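Local coordinates for aminoglycoside N(3)-acetyltransferase III (Serratia marcescens, PDB 7LAO), which transfers an acetyl group from acetyl-CoA to the 3-amino group of 2-deoxystreptamine antibiotics such as gentamicin, giving resistance to them, at residues 222-225 / 226-230; 158-162 / 163-167. All coordinates share one frame; numbering follows the deposited sequence.

How the contacts relate
Contact 2 comes first along the chain: the chain leaves the seven-stranded mixed sheet at the end of strand 157-161 and turns through residues 163-167. Contact 1 is the opening of helix 224-233, which lies beside that turn, the centres of the two contacts being about 12 Å apart. Both are local, but they touch one another. Val225 CG1 lies 3.6 Å from the backbone oxygen Asp166 O, Lys230 CG is 3.7 Å from Leu165 CD1, and Glu226 OE2 approaches Asp166 CB at 3.8 Å. These meetings are packing. Leu165 of the turn touches both helix 224-233 (Ala229, Lys230) and strand 246-252 (Tyr249, Phe251), so the contacts join a helix to the sheet.

Contact 1. Residues 222-225 / 226-230; sequences PDAV and ETIAK
Asp223 and Glu226 meet at the start of helix 224-233, where Asp223 is the N-cap. The capping bond runs from Glu226 N to Asp223 OD1 at 2.9 Å and is nearly straight, 167° at the hydrogen, although the donor arrives from above the carboxylate plane. A first torsion of 75° sets Asp223 CG between its own backbone N and carbonyl carbon, which points OD1 at the amide of Glu226, three residues ahead.

Further bonds converge on the Asp223 carbonyl. Asp223 O accepts from Thr227 N at 3.0 Å and from Thr227 OG1 at 2.8 Å, the two donors coming from opposite faces of the carbonyl plane. The hydroxyl can reach back because Thr227 OG1 lies beside its own backbone N. Ile228 N to Ala224 O and Ala229 N to Val225 O continue the regular helical series.

Pro222 CB makes van der Waals contacts with polar groups, Thr227 OG1 at 3.7 Å and Glu226 CD at 4.0 Å. The apolar pair is Ala224 CB and Ile228 CD1, 4.4 Å apart. Ala224 packs on Glu175 of helix 170-177, Ile228 on Leu171 of that helix and Phe259 of helix 253-268.

The carboxylates of Asp223 and Glu226 are turned 70° apart, with Asp223 OD1 and Glu226 OE2 4.3 Å from each other. Lys230 NZ makes a long salt bridge to Glu226 OE1, 3.7 Å away. Two acids beside the amino end of a helix would probably be stabilised by its dipole, and the lysine one turn on may partly offset their mutual repulsion.

Contact 2. Residues 158-162 / 163-167; sequences VLLLG and APLDS
Leu160 CD1 lies over one face of the flat Pro164 carbonyl, 3.7 Å from Pro164 O, while Ser167 N reaches that oxygen from the opposite face at 3.0 Å. Between them, in the carbonyl plane, Ser167 OG donates to Pro164 O at 2.8 Å with a C=O...donor angle of 156°. In this conformer of the serine, one of two modelled, Pro164 O takes both bonds, the hydroxyl's share being less certain than the backbone bond. The Ala163 peptide also offers a face to Leu160, whose CD1 is 3.8 Å from Ala163 O.

Leu160 CD1 serves both carbonyls, while CD2 turns to Ser167. With CG beside the backbone N (chi1 -52°), Leu160 CD1 meets Leu165 CD2 at 3.8 Å, and Leu160 CD2 lies 3.8 Å from Ser167 OG in the same conformer. Leu165 continues this apolar layer to Tyr249 and Phe251 of strand 246-252 and to Ala229 of helix 224-233.

Gly162 lets the chain reverse with a positive phi of 69°. Strand 157-161, parallel to 23-28 and antiparallel to 246-252, passes into a short 3-10 turn closed by the Ser167 N to Pro164 O bond: a strand-to-helix connection from an inner strand of the mixed sheet to helix 170-177.

Contact 1. Residues 222-225 / 226-230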
ATOM      1  N   PRO A 222       0.929  17.346  -8.739  1.00 56.76           N
ATOM      2  CA  PRO A 222       0.287  16.347  -7.889  1.00 55.35           C
ATOM      3  C   PRO A 222      -0.507  15.328  -8.696  1.00 49.00           C
ATOM      4  O   PRO A 222      -1.134  15.640  -9.710  1.00 49.68           O
ATOM      5  CB  PRO A 222      -0.598  17.186  -6.958  1.00 55.46           C
ATOM      6  CG  PRO A 222      -0.632  18.555  -7.566  1.00 59.41           C
ATOM      7  CD  PRO A 222       0.650  18.719  -8.289  1.00 54.79           C
ATOM      8  N   ASP A 223      -0.412  14.085  -8.263  1.00 41.98           N
ATOM      9  CA  ASP A 223      -1.251  13.052  -8.827  1.00 47.62           C
ATOM     10  C   ASP A 223      -2.619  13.114  -8.162  1.00 37.54           C
ATOM     11  O   ASP A 223      -2.904  13.978  -7.333  1.00 36.21           O
ATOM     12  CB  ASP A 223      -0.589  11.681  -8.666  1.00 52.74           C
ATOM     13  CG  ASP A 223      -0.652  11.138  -7.230  1.00 53.68           C
ATOM     14  OD1 ASP A 223      -0.656  11.906  -6.241  1.00 51.32           O
ATOM     15  OD2 ASP A 223      -0.709   9.901  -7.103  1.00 57.35           O
ATOM     16  N   ALA A 224      -3.485  12.180  -8.524  1.00 38.89           N
ATOM     17  CA  ALA A 224      -4.842  12.214  -7.996  1.00 41.86           C
ATOM     18  C   ALA A 224      -4.872  11.855  -6.519  1.00 40.03           C
ATOM     19  O   ALA A 224      -5.685  12.401  -5.755  1.00 33.57           O
ATOM     20  CB  ALA A 224      -5.732  11.260  -8.777  1.00 42.20           C
ATOM     21  N   VAL A 225      -4.031  10.898  -6.116  1.00 34.31           N
ATOM     22  CA  VAL A 225      -3.990  10.498  -4.717  1.00 33.16           C
ATOM     23  C   VAL A 225      -3.709  11.718  -3.841  1.00 29.08           C
ATOM     24  O   VAL A 225      -4.502  12.058  -2.957  1.00 28.82           O
ATOM     25  CB  VAL A 225      -2.957   9.374  -4.517  1.00 34.12           C
ATOM     26  CG1 VAL A 225      -2.744   9.096  -3.051  1.00 27.67           C
ATOM     27  CG2 VAL A 225      -3.472   8.089  -5.240  1.00 37.17           C
ATOM     28  N   GLU A 226      -2.634  12.444  -4.153  1.00 30.29           N
ATOM     29  CA  GLU A 226      -2.276  13.632  -3.397  1.00 34.85           C
ATOM     30  C   GLU A 226      -3.373  14.690  -3.480  1.00 37.46           C
ATOM     31  O   GLU A 226      -3.743  15.302  -2.467  1.00 37.98           O
ATOM     32  CB  GLU A 226      -0.953  14.182  -3.929  1.00 41.78           C
ATOM     33  CG  GLU A 226      -0.497  15.419  -3.232  1.00 44.21           C
ATOM     34  CD  GLU A 226       0.964  15.754  -3.536  1.00 56.93           C
ATOM     35  OE1 GLU A 226       1.448  16.756  -2.998  1.00 63.54           O
ATOM     36  OE2 GLU A 226       1.627  15.025  -4.304  1.00 62.23           O
ATOM     37  N   THR A 227      -3.895  14.929  -4.683  1.00 32.30           N
ATOM     38  CA  THR A 227      -4.924  15.952  -4.830  1.00 34.17           C
ATOM     39  C   THR A 227      -6.115  15.622  -3.932  1.00 33.30           C
ATOM     40  O   THR A 227      -6.583  16.466  -3.163  1.00 28.81           O
ATOM     41  CB  THR A 227      -5.337  16.065  -6.310  1.00 32.79           C
ATOM     42  OG1 THR A 227      -4.198  16.448  -7.086  1.00 38.34           O
ATOM     43  CG2 THR A 227      -6.431  17.126  -6.532  1.00 36.55           C
ATOM     44  N   ILE A 228      -6.549  14.363  -3.946  1.00 32.40           N
ATOM     45  CA  ILE A 228      -7.752  13.969  -3.220  1.00 32.21           C
ATOM     46  C   ILE A 228      -7.519  13.988  -1.713  1.00 30.59           C
ATOM     47  O   ILE A 228      -8.370  14.469  -0.949  1.00 32.35           O
ATOM     48  CB  ILE A 228      -8.230  12.588  -3.694  1.00 29.52           C
ATOM     49  CG1 ILE A 228      -8.775  12.693  -5.125  1.00 32.58           C
ATOM     50  CG2 ILE A 228      -9.324  12.083  -2.781  1.00 27.72           C
ATOM     51  CD1 ILE A 228      -8.914  11.358  -5.804  1.00 38.47           C
ATOM     52  N   ALA A 229      -6.364  13.478  -1.264  1.00 28.79           N
ATOM     53  CA  ALA A 229      -6.070  13.457   0.160  1.00 24.52           C
ATOM     54  C   ALA A 229      -6.013  14.856   0.722  1.00 23.99           C
ATOM     55  O   ALA A 229      -6.538  15.113   1.811  1.00 29.60           O
ATOM     56  CB  ALA A 229      -4.745  12.730   0.426  1.00 26.30           C
ATOM     57  N   LYS A 230      -5.364  15.771   0.007  1.00 25.75           N
ATOM     58  CA  LYS A 230      -5.328  17.155   0.474  1.00 27.27           C
ATOM     59  C   LYS A 230      -6.730  17.736   0.597  1.00 38.78           C
ATOM     60  O   LYS A 230      -7.044  18.442   1.571  1.00 33.12           O
ATOM     61  CB  LYS A 230      -4.487  18.013  -0.467  1.00 39.27           C
ATOM     62  CG  LYS A 230      -3.008  17.694  -0.476  1.00 44.97           C
ATOM     63  CD  LYS A 230      -2.361  18.204  -1.768  1.00 58.24           C
ATOM     64  CE  LYS A 230      -1.735  19.543  -1.597  1.00 64.81           C
ATOM     65  NZ  LYS A 230      -0.388  19.330  -0.990  1.00 72.66           N
TER

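Contact 2. Residues 158-162 / 163-167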
ATOM      1  N   VAL A 158      -6.009   4.004   7.473  1.00 19.30           N
ATOM      2  CA  VAL A 158      -4.720   4.230   6.841  1.00 18.46           C
ATOM      3  C   VAL A 158      -3.875   5.053   7.808  1.00 23.72           C
ATOM      4  O   VAL A 158      -4.286   6.141   8.265  1.00 21.49           O
ATOM      5  CB  VAL A 158      -4.852   4.941   5.492  1.00 22.25           C
ATOM      6  CG1 VAL A 158      -3.468   5.222   4.905  1.00 28.03           C
ATOM      7  CG2 VAL A 158      -5.762   4.057   4.503  1.00 20.64           C
ATOM      8  N   LEU A 159      -2.695   4.538   8.104  1.00 19.20           N
ATOM      9  CA  LEU A 159      -1.753   5.207   9.008  1.00 22.04           C
ATOM     10  C   LEU A 159      -0.554   5.695   8.212  1.00 21.66           C
ATOM     11  O   LEU A 159       0.152   4.877   7.619  1.00 23.64           O
ATOM     12  CB  LEU A 159      -1.326   4.215  10.094  1.00 22.56           C
ATOM     13  CG  LEU A 159      -0.184   4.738  10.956  1.00 26.05           C
ATOM     14  CD1 LEU A 159      -0.618   5.958  11.717  1.00 22.41           C
ATOM     15  CD2 LEU A 159       0.266   3.661  11.892  1.00 27.36           C
ATOM     16  N   LEU A 160      -0.313   7.024   8.189  1.00 21.18           N
ATOM     17  CA  LEU A 160       0.906   7.573   7.608  1.00 26.92           C
ATOM     18  C   LEU A 160       1.817   7.954   8.769  1.00 25.51           C
ATOM     19  O   LEU A 160       1.431   8.766   9.614  1.00 25.34           O
ATOM     20  CB  LEU A 160       0.624   8.799   6.716  1.00 29.62           C
ATOM     21  CG  LEU A 160      -0.440   8.687   5.597  1.00 25.82           C
ATOM     22  CD1 LEU A 160      -0.461   9.940   4.708  1.00 28.11           C
ATOM     23  CD2 LEU A 160      -0.259   7.393   4.741  1.00 29.68           C
ATOM     24  N   LEU A 161       3.009   7.349   8.825  1.00 27.48           N
ATOM     25  CA  LEU A 161       4.009   7.656   9.862  1.00 27.63           C
ATOM     26  C   LEU A 161       5.139   8.407   9.186  1.00 30.45           C
ATOM     27  O   LEU A 161       6.121   7.794   8.768  1.00 30.96           O
ATOM     28  CB  LEU A 161       4.564   6.409  10.533  1.00 33.13           C
ATOM     29  CG  LEU A 161       3.569   5.551  11.311  1.00 39.45           C
ATOM     30  CD1 LEU A 161       4.276   4.302  11.899  1.00 36.23           C
ATOM     31  CD2 LEU A 161       2.847   6.365  12.406  1.00 34.26           C
ATOM     32  N   GLY A 162       4.998   9.735   9.100  1.00 32.05           N
ATOM     33  CA  GLY A 162       5.929  10.604   8.387  1.00 33.06           C
ATOM     34  C   GLY A 162       5.919  10.449   6.880  1.00 39.93           C
ATOM     35  O   GLY A 162       6.736  11.071   6.221  1.00 38.46           O
ATOM     36  N   ALA A 163       5.000   9.612   6.290  1.00 38.03           N
ATOM     37  CA  ALA A 163       4.986   9.489   4.836  1.00 36.78           C
ATOM     38  C   ALA A 163       4.080  10.581   4.251  1.00 32.83           C
ATOM     39  O   ALA A 163       3.177  11.060   4.931  1.00 30.04           O
ATOM     40  CB  ALA A 163       4.492   8.102   4.413  1.00 32.78           C
ATOM     41  N   PRO A 164       4.319  11.026   3.025  1.00 35.36           N
ATOM     42  CA  PRO A 164       3.524  12.141   2.488  1.00 37.64           C
ATOM     43  C   PRO A 164       2.133  11.667   2.053  1.00 35.08           C
ATOM     44  O   PRO A 164       1.852  10.466   1.927  1.00 29.75           O
ATOM     45  CB  PRO A 164       4.362  12.646   1.313  1.00 38.08           C
ATOM     46  CG  PRO A 164       5.183  11.419   0.903  1.00 45.07           C
ATOM     47  CD  PRO A 164       5.429  10.628   2.136  1.00 42.04           C
ATOM     48  N   LEU A 165       1.243  12.652   1.826  1.00 32.09           N
ATOM     49  CA  LEU A 165      -0.127  12.328   1.462  1.00 35.89           C
ATOM     50  C   LEU A 165      -0.217  11.529   0.151  1.00 35.61           C
ATOM     51  O   LEU A 165      -1.170  10.762  -0.034  1.00 32.80           O
ATOM     52  CB  LEU A 165      -0.930  13.610   1.368  1.00 40.86           C
ATOM     53  CG  LEU A 165      -1.197  14.358   2.670  1.00 37.01           C
ATOM     54  CD1 LEU A 165      -2.231  15.397   2.305  1.00 40.42           C
ATOM     55  CD2 LEU A 165      -1.743  13.414   3.737  1.00 32.10           C
ATOM     56  N   ASP A 166       0.754  11.687  -0.766  1.00 33.83           N
ATOM     57  CA  ASP A 166       0.710  10.901  -1.995  1.00 38.87           C
ATOM     58  C   ASP A 166       0.951   9.408  -1.763  1.00 42.37           C
ATOM     59  O   ASP A 166       0.804   8.626  -2.715  1.00 35.76           O
ATOM     60  CB  ASP A 166       1.700  11.437  -3.049  1.00 40.06           C
ATOM     61  CG  ASP A 166       3.165  11.350  -2.617  1.00 57.07           C
ATOM     62  OD1 ASP A 166       3.456  10.823  -1.528  1.00 64.74           O
ATOM     63  OD2 ASP A 166       4.039  11.824  -3.378  1.00 62.93           O
ATOM     64  N   SER A 167       1.305   8.969  -0.558  1.00 38.78           N
ATOM     65  CA  SER A 167       1.512   7.545  -0.342  0.50 36.38           C
ATOM     66  C   SER A 167       0.239   6.821   0.131  1.00 36.92           C
ATOM     67  O   SER A 167       0.327   5.657   0.548  1.00 34.67           O
ATOM     68  CB  SER A 167       2.671   7.320   0.647  0.50 36.85           C
ATOM     69  OG  SER A 167       2.346   7.718   1.967  0.50 35.99           O
TER